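Local coordinates for TIR-like domain-containing protein (Prevotella corporis, PDB 7EBD) that belongs to the prokaryotic STING family and holds the ligand C2E in a pocket, as one chain of a two-chain assembly, at residues A[36-41]-A[91-96]; A[51-56]-A[106-111]. One frame throughout, in Å; residues are numbered along the deposited sequence.

Contacts 1 and 2 lie on opposite sides of the chain's centre, with their own centres 34 Å apart and their nearest atoms about 17 Å apart. Contact 1 (36-41 with 91-96) is partly buried, at a hairpin end of the mixed sheet; an aromatic ring packs there on strand 94-99, with a long lysine-aspartate salt bridge on the more exposed side. Contact 2 (51-56 with 106-111) is buried and sets a loop against helix 104-111 through leucine and a carboxylate. No element is shared, yet strand 94-99 and helix 104-111 follow each other in the chain, and Asp-99, Thr-102 and Ile-103, which line the C2E pocket, fall between segments 91-96 and 106-111.

Contact 1: residues A[36-41]-A[91-96]; sequences DGKTYT and EGDTLE
NZ of Lys-38 comes within 3.1 Å of O of Gly-92. Gly-92 is the first corner residue of the type II' beta turn from Glu-91 to Thr-94, where its positive phi of 64° is the expected value. Glu-91 and Thr-94 close the turn with reciprocal backbone hydrogen bonds, giving a tight two-residue beta hairpin. Asp-93, the second corner residue, adds a long salt bridge, 4.0 Å between its OD1 and NZ of Lys-38. The lysine chain bends at chi3 (80°), and its CE lies over one face of the Tyr-40 ring. The backbone O of Asp-93 lies near the plane of that ring at its edge, 3.4 Å from CD1 of Tyr-40, and has a weak hydrogen bond from Ser-42 as well. Thr-94 touches the tyrosine through its backbone, its C atom 3.7 Å from CD1 of Tyr-40; its side chain points away, and OG1 is hydrogen-bonded to OG of Ser-42. Leu-95 covers the ring face opposite Lys-38 in a CH-pi contact: its CB stands 3.8 Å from the centroid of the Tyr-40 ring, 16° off the normal. With CG of Leu-95 anti to its backbone N, CD1 runs on across the ring to lie 4.0 Å from CE2 of Tyr-40. The ring is thus held between an aliphatic lysine carbon and a leucine. Strand 94-99 pairs antiparallel with 84-91, whose Glu-90 touches Lys-38 and Tyr-40, and parallel with 42-47, while Met-30, just past helix 6-28, packs on both Tyr-40 and Leu-95.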
ATOM      1  N   ASP A  36      12.640  20.716   8.335  1.00 81.01           N
ATOM      2  CA  ASP A  36      13.138  21.028   9.674  1.00 76.57           C
ATOM      3  C   ASP A  36      14.285  22.036   9.625  1.00 59.80           C
ATOM      4  O   ASP A  36      15.316  21.878  10.282  1.00 70.11           O
ATOM      5  CB  ASP A  36      13.559  19.753  10.405  1.00 91.39           C
ATOM      6  CG  ASP A  36      12.388  18.842  10.710  1.00105.99           C
ATOM      7  OD1 ASP A  36      11.261  19.153  10.269  1.00109.76           O
ATOM      8  OD2 ASP A  36      12.594  17.815  11.391  1.00110.31           O
ATOM      9  N   GLY A  37      14.098  23.086   8.828  1.00 50.26           N
ATOM     10  CA  GLY A  37      15.041  24.177   8.752  1.00 51.76           C
ATOM     11  C   GLY A  37      16.025  24.096   7.603  1.00 51.88           C
ATOM     12  O   GLY A  37      16.539  25.137   7.175  1.00 52.11           O
ATOM     13  N   LYS A  38      16.298  22.901   7.090  1.00 53.29           N
ATOM     14  CA  LYS A  38      17.313  22.717   6.065  1.00 43.97           C
ATOM     15  C   LYS A  38      16.691  22.626   4.679  1.00 49.28           C
ATOM     16  O   LYS A  38      15.537  22.221   4.514  1.00 55.63           O
ATOM     17  CB  LYS A  38      18.132  21.452   6.334  1.00 36.95           C
ATOM     18  CG  LYS A  38      19.533  21.712   6.849  1.00 60.52           C
ATOM     19  CD  LYS A  38      20.487  20.603   6.435  1.00 68.69           C
ATOM     20  CE  LYS A  38      20.953  20.779   4.999  1.00 69.68           C
ATOM     21  NZ  LYS A  38      21.926  19.725   4.599  1.00 65.56           N
ATOM     22  N   THR A  39      17.485  22.996   3.678  1.00 52.81           N
ATOM     23  CA  THR A  39      17.108  22.898   2.274  1.00 64.55           C
ATOM     24  C   THR A  39      18.131  22.019   1.573  1.00 63.04           C
ATOM     25  O   THR A  39      19.318  22.364   1.522  1.00 65.98           O
ATOM     26  CB  THR A  39      17.038  24.279   1.617  1.00 74.84           C
ATOM     27  OG1 THR A  39      15.942  25.020   2.171  1.00 77.64           O
ATOM     28  CG2 THR A  39      16.841  24.143   0.115  1.00 82.41           C
ATOM     29  N   TYR A  40      17.678  20.890   1.043  1.00 52.44           N
ATOM     30  CA  TYR A  40      18.564  19.911   0.432  1.00 35.92           C
ATOM     31  C   TYR A  40      18.591  20.078  -1.080  1.00 35.12           C
ATOM     32  O   TYR A  40      17.555  20.304  -1.713  1.00 38.63           O
ATOM     33  CB  TYR A  40      18.131  18.489   0.790  1.00 28.60           C
ATOM     34  CG  TYR A  40      18.246  18.176   2.261  1.00 28.54           C
ATOM     35  CD1 TYR A  40      19.430  17.679   2.789  1.00 34.77           C
ATOM     36  CD2 TYR A  40      17.177  18.377   3.124  1.00 28.61           C
ATOM     37  CE1 TYR A  40      19.548  17.391   4.131  1.00 35.15           C
ATOM     38  CE2 TYR A  40      17.285  18.092   4.471  1.00 29.62           C
ATOM     39  CZ  TYR A  40      18.474  17.598   4.968  1.00 33.78           C
ATOM     40  OH  TYR A  40      18.595  17.311   6.306  1.00 43.58           O
ATOM     41  N   THR A  41      19.788  19.963  -1.653  1.00 41.29           N
ATOM     42  CA  THR A  41      19.966  19.997  -3.097  1.00 43.64           C
ATOM     43  C   THR A  41      20.044  18.610  -3.716  1.00 51.77           C
ATOM     44  O   THR A  41      19.885  18.483  -4.936  1.00 55.65           O
ATOM     45  CB  THR A  41      21.237  20.776  -3.462  1.00 43.85           C
ATOM     46  OG1 THR A  41      22.354  20.226  -2.753  1.00 52.98           O
ATOM     47  CG2 THR A  41      21.085  22.245  -3.100  1.00 43.29           C
ATOM     48  N   GLU A  91      22.850  13.354   5.463  1.00 34.80           N
ATOM     49  CA  GLU A  91      24.229  12.927   5.225  1.00 35.95           C
ATOM     50  C   GLU A  91      24.891  14.068   4.461  1.00 40.20           C
ATOM     51  O   GLU A  91      24.801  14.140   3.232  1.00 41.71           O
ATOM     52  CB  GLU A  91      24.290  11.610   4.458  1.00 43.10           C
ATOM     53  CG  GLU A  91      25.701  11.095   4.213  1.00 56.12           C
ATOM     54  CD  GLU A  91      26.138  10.074   5.247  1.00 58.16           C
ATOM     55  OE1 GLU A  91      25.443   9.930   6.274  1.00 58.75           O
ATOM     56  OE2 GLU A  91      27.178   9.414   5.032  1.00 58.97           O
ATOM     57  N   GLY A  92      25.534  14.966   5.198  1.00 40.69           N
ATOM     58  CA  GLY A  92      26.103  16.150   4.580  1.00 39.07           C
ATOM     59  C   GLY A  92      24.997  17.013   4.009  1.00 37.33           C
ATOM     60  O   GLY A  92      24.095  17.465   4.723  1.00 48.63           O
ATOM     61  N   ASP A  93      25.040  17.228   2.697  1.00 39.80           N
ATOM     62  CA  ASP A  93      24.017  17.988   1.996  1.00 46.36           C
ATOM     63  C   ASP A  93      22.962  17.096   1.361  1.00 37.85           C
ATOM     64  O   ASP A  93      22.098  17.593   0.631  1.00 33.87           O
ATOM     65  CB  ASP A  93      24.660  18.879   0.930  1.00 55.93           C
ATOM     66  CG  ASP A  93      25.568  19.937   1.525  1.00 62.68           C
ATOM     67  OD1 ASP A  93      25.142  20.618   2.481  1.00 59.84           O
ATOM     68  OD2 ASP A  93      26.707  20.087   1.035  1.00 70.69           O
ATOM     69  N   THR A  94      23.010  15.794   1.623  1.00 24.88           N
ATOM     70  CA  THR A  94      22.103  14.837   1.006  1.00 32.04           C
ATOM     71  C   THR A  94      21.018  14.422   1.990  1.00 27.42           C
ATOM     72  O   THR A  94      21.287  14.191   3.173  1.00 32.41           O
ATOM     73  CB  THR A  94      22.867  13.603   0.520  1.00 23.58           C
ATOM     74  OG1 THR A  94      23.907  14.009  -0.377  1.00 36.41           O
ATOM     75  CG2 THR A  94      21.933  12.639  -0.201  1.00 19.52           C
ATOM     76  N   LEU A  95      19.787  14.345   1.498  1.00 26.53           N
ATOM     77  CA  LEU A  95      18.671  13.803   2.264  1.00 23.20           C
ATOM     78  C   LEU A  95      18.509  12.336   1.883  1.00 19.77           C
ATOM     79  O   LEU A  95      18.159  12.019   0.741  1.00 23.07           O
ATOM     80  CB  LEU A  95      17.386  14.581   1.993  1.00 22.45           C
ATOM     81  CG  LEU A  95      16.138  14.019   2.679  1.00 16.63           C
ATOM     82  CD1 LEU A  95      16.198  14.225   4.184  1.00 19.95           C
ATOM     83  CD2 LEU A  95      14.879  14.631   2.097  1.00 19.89           C
ATOM     84  N   GLU A  96      18.775  11.439   2.834  1.00 14.29           N
ATOM     85  CA  GLU A  96      18.679  10.003   2.597  1.00 20.31           C
ATOM     86  C   GLU A  96      17.372   9.500   3.197  1.00 22.52           C
ATOM     87  O   GLU A  96      17.213   9.478   4.421  1.00 23.86           O
ATOM     88  CB  GLU A  96      19.878   9.266   3.190  1.00 17.01           C
ATOM     89  CG  GLU A  96      21.220   9.730   2.654  1.00 23.25           C
ATOM     90  CD  GLU A  96      22.364   8.851   3.115  1.00 38.80           C
ATOM     91  OE1 GLU A  96      23.433   8.875   2.467  1.00 35.11           O
ATOM     92  OE2 GLU A  96      22.193   8.128   4.119  1.00 38.90           O
TER

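Contact 2: residues A[51-56]-A[106-111]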
ATOM      1  N   GLU A  51      15.460  -9.060   5.679  1.00 57.98           N
ATOM      2  CA  GLU A  51      16.440 -10.142   5.647  1.00 58.82           C
ATOM      3  C   GLU A  51      15.782 -11.456   5.244  1.00 55.33           C
ATOM      4  O   GLU A  51      16.281 -12.177   4.372  1.00 66.11           O
ATOM      5  CB  GLU A  51      17.115 -10.272   7.012  1.00 64.49           C
ATOM      6  CG  GLU A  51      18.124  -9.178   7.313  1.00 78.90           C
ATOM      7  CD  GLU A  51      18.741  -9.326   8.687  1.00 87.62           C
ATOM      8  OE1 GLU A  51      18.664 -10.435   9.258  1.00 90.10           O
ATOM      9  OE2 GLU A  51      19.298  -8.333   9.199  1.00 89.99           O
ATOM     10  N   THR A  52      14.655 -11.776   5.869  1.00 47.66           N
ATOM     11  CA  THR A  52      13.785 -12.854   5.428  1.00 57.47           C
ATOM     12  C   THR A  52      12.347 -12.389   5.588  1.00 65.73           C
ATOM     13  O   THR A  52      12.051 -11.494   6.383  1.00 62.01           O
ATOM     14  CB  THR A  52      14.022 -14.152   6.214  1.00 62.24           C
ATOM     15  OG1 THR A  52      13.138 -15.172   5.731  1.00 61.10           O
ATOM     16  CG2 THR A  52      13.772 -13.935   7.702  1.00 55.65           C
ATOM     17  N   LEU A  53      11.450 -12.990   4.811  1.00 70.99           N
ATOM     18  CA  LEU A  53      10.037 -12.629   4.893  1.00 79.42           C
ATOM     19  C   LEU A  53       9.474 -13.259   6.159  1.00 84.29           C
ATOM     20  O   LEU A  53       8.961 -14.378   6.157  1.00 84.37           O
ATOM     21  CB  LEU A  53       9.284 -13.072   3.646  1.00 82.24           C
ATOM     22  CG  LEU A  53       9.635 -12.258   2.402  1.00 80.48           C
ATOM     23  CD1 LEU A  53       8.788 -12.673   1.209  1.00 82.52           C
ATOM     24  CD2 LEU A  53       9.468 -10.772   2.699  1.00 71.73           C
ATOM     25  N   ASP A  54       9.581 -12.515   7.257  1.00 81.56           N
ATOM     26  CA  ASP A  54       9.174 -12.984   8.568  1.00 77.30           C
ATOM     27  C   ASP A  54       7.700 -12.664   8.807  1.00 86.49           C
ATOM     28  O   ASP A  54       7.001 -12.128   7.941  1.00 86.61           O
ATOM     29  CB  ASP A  54      10.068 -12.376   9.647  1.00 75.56           C
ATOM     30  CG  ASP A  54      10.297 -10.894   9.448  1.00 83.92           C
ATOM     31  OD1 ASP A  54       9.331 -10.117   9.596  1.00 92.63           O
ATOM     32  OD2 ASP A  54      11.444 -10.505   9.141  1.00 88.03           O
ATOM     33  N   THR A  55       7.221 -13.003  10.005  1.00 95.35           N
ATOM     34  CA  THR A  55       5.797 -12.879  10.304  1.00 96.77           C
ATOM     35  C   THR A  55       5.323 -11.431  10.235  1.00 90.67           C
ATOM     36  O   THR A  55       4.195 -11.163   9.806  1.00 96.00           O
ATOM     37  CB  THR A  55       5.500 -13.468  11.684  1.00 92.28           C
ATOM     38  OG1 THR A  55       6.290 -12.795  12.673  1.00 89.22           O
ATOM     39  CG2 THR A  55       5.829 -14.953  11.706  1.00 91.58           C
ATOM     40  N   ASP A  56       6.163 -10.484  10.647  1.00 67.42           N
ATOM     41  CA  ASP A  56       5.758  -9.081  10.746  1.00 51.81           C
ATOM     42  C   ASP A  56       6.821  -8.197  10.101  1.00 35.54           C
ATOM     43  O   ASP A  56       7.877  -7.954  10.693  1.00 42.83           O
ATOM     44  CB  ASP A  56       5.523  -8.686  12.200  1.00 49.12           C
ATOM     45  CG  ASP A  56       4.635  -7.467  12.336  1.00 48.68           C
ATOM     46  OD1 ASP A  56       4.532  -6.689  11.363  1.00 47.28           O
ATOM     47  OD2 ASP A  56       4.033  -7.289  13.416  1.00 43.10           O
ATOM     48  N   GLY A 106       1.667  -9.324   2.598  1.00 33.35           N
ATOM     49  CA  GLY A 106       0.811 -10.318   1.970  1.00 35.93           C
ATOM     50  C   GLY A 106       1.595 -11.447   1.334  1.00 37.25           C
ATOM     51  O   GLY A 106       1.277 -12.625   1.526  1.00 42.48           O
ATOM     52  N   ILE A 107       2.651 -11.096   0.590  1.00 33.47           N
ATOM     53  CA  ILE A 107       3.508 -12.104  -0.033  1.00 30.72           C
ATOM     54  C   ILE A 107       3.862 -13.184   0.977  1.00 28.75           C
ATOM     55  O   ILE A 107       3.608 -14.377   0.754  1.00 30.19           O
ATOM     56  CB  ILE A 107       4.772 -11.449  -0.619  1.00 34.46           C
ATOM     57  CG1 ILE A 107       4.432 -10.646  -1.876  1.00 52.07           C
ATOM     58  CG2 ILE A 107       5.818 -12.503  -0.938  1.00 28.20           C
ATOM     59  CD1 ILE A 107       4.088 -11.507  -3.076  1.00 57.60           C
ATOM     60  N   ASP A 108       4.404 -12.770   2.127  1.00 29.13           N
ATOM     61  CA  ASP A 108       4.764 -13.715   3.177  1.00 32.75           C
ATOM     62  C   ASP A 108       3.612 -14.667   3.459  1.00 40.45           C
ATOM     63  O   ASP A 108       3.741 -15.888   3.302  1.00 41.78           O
ATOM     64  CB  ASP A 108       5.155 -12.966   4.453  1.00 37.52           C
ATOM     65  CG  ASP A 108       6.166 -11.874   4.199  1.00 59.92           C
ATOM     66  OD1 ASP A 108       6.406 -11.554   3.017  1.00 70.70           O
ATOM     67  OD2 ASP A 108       6.729 -11.343   5.179  1.00 64.74           O
ATOM     68  N   LYS A 109       2.453 -14.107   3.815  1.00 41.75           N
ATOM     69  CA  LYS A 109       1.322 -14.946   4.188  1.00 38.36           C
ATOM     70  C   LYS A 109       0.957 -15.898   3.060  1.00 43.51           C
ATOM     71  O   LYS A 109       0.657 -17.073   3.308  1.00 54.69           O
ATOM     72  CB  LYS A 109       0.126 -14.082   4.589  1.00 37.03           C
ATOM     73  CG  LYS A 109       0.349 -13.301   5.877  1.00 49.30           C
ATOM     74  CD  LYS A 109      -0.871 -12.480   6.260  1.00 67.33           C
ATOM     75  CE  LYS A 109      -2.041 -13.371   6.651  1.00 65.67           C
ATOM     76  NZ  LYS A 109      -3.218 -12.579   7.106  1.00 49.04           N
ATOM     77  N   ALA A 110       1.031 -15.429   1.811  1.00 38.94           N
ATOM     78  CA  ALA A 110       0.740 -16.315   0.691  1.00 45.62           C
ATOM     79  C   ALA A 110       1.652 -17.531   0.729  1.00 51.42           C
ATOM     80  O   ALA A 110       1.181 -18.675   0.748  1.00 53.90           O
ATOM     81  CB  ALA A 110       0.890 -15.562  -0.631  1.00 48.99           C
ATOM     82  N   ILE A 111       2.964 -17.299   0.809  1.00 52.29           N
ATOM     83  CA  ILE A 111       3.891 -18.417   0.937  1.00 43.56           C
ATOM     84  C   ILE A 111       3.615 -19.163   2.233  1.00 53.38           C
ATOM     85  O   ILE A 111       3.599 -20.402   2.267  1.00 58.41           O
ATOM     86  CB  ILE A 111       5.345 -17.913   0.861  1.00 43.35           C
ATOM     87  CG1 ILE A 111       5.601 -17.240  -0.490  1.00 54.61           C
ATOM     88  CG2 ILE A 111       6.324 -19.051   1.093  1.00 30.86           C
ATOM     89  CD1 ILE A 111       6.725 -16.228  -0.465  1.00 66.87           C
TER
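Two acceptors meet where loop 51-56 approaches the helix: OD2 of Asp-108 stands only 2.9 Å from the backbone O of Asp-54. A proton on the buried carboxyl would ease this approach, though the coordinates do not establish one. The surroundings point the same way, since OD1 of Asp-108 is faced by hydrocarbon, 3.2 Å from CD1 and 3.2 Å from CD2 of Leu-53. A second carboxylate oxygen, OD1 of Asp-54, lies 5.3 Å from OD2 of Asp-108; if Asp-54 is charged, this could also favour a neutral Asp-108. The side chains of Leu-53 and Asp-108 cross at about a right angle. CB of Leu-53 is 3.4 Å from CG of Asp-108. Leu-53 is the centre of an inverse gamma turn; its side chain points toward the helix, that of Asp-54 away. Beyond this turn the loop leads into helix 57-67 of the STING domain: Asp-56 occupies the N-cap position, its OD1 making a weak hydrogen bond to N of Lys-58, and OD2 of Asp-54 is hydrogen-bonded to Ser-60. The apolar part of the contact continues from CD1 of Leu-53, which is 3.7 Å from CG2 of Ile-107. That branch is placed by the first torsion of Ile-107 (-72°), which sets CG2 anti to the backbone N, while the CG1 arm leads away from the loop. Met-134 of helix 124-146 also packs on Leu-53. The same helix 104-111 also meets the second subunit: Ile-107 packs on Val-9 and Lys-109 forms a salt bridge with Glu-16, both of that other chain.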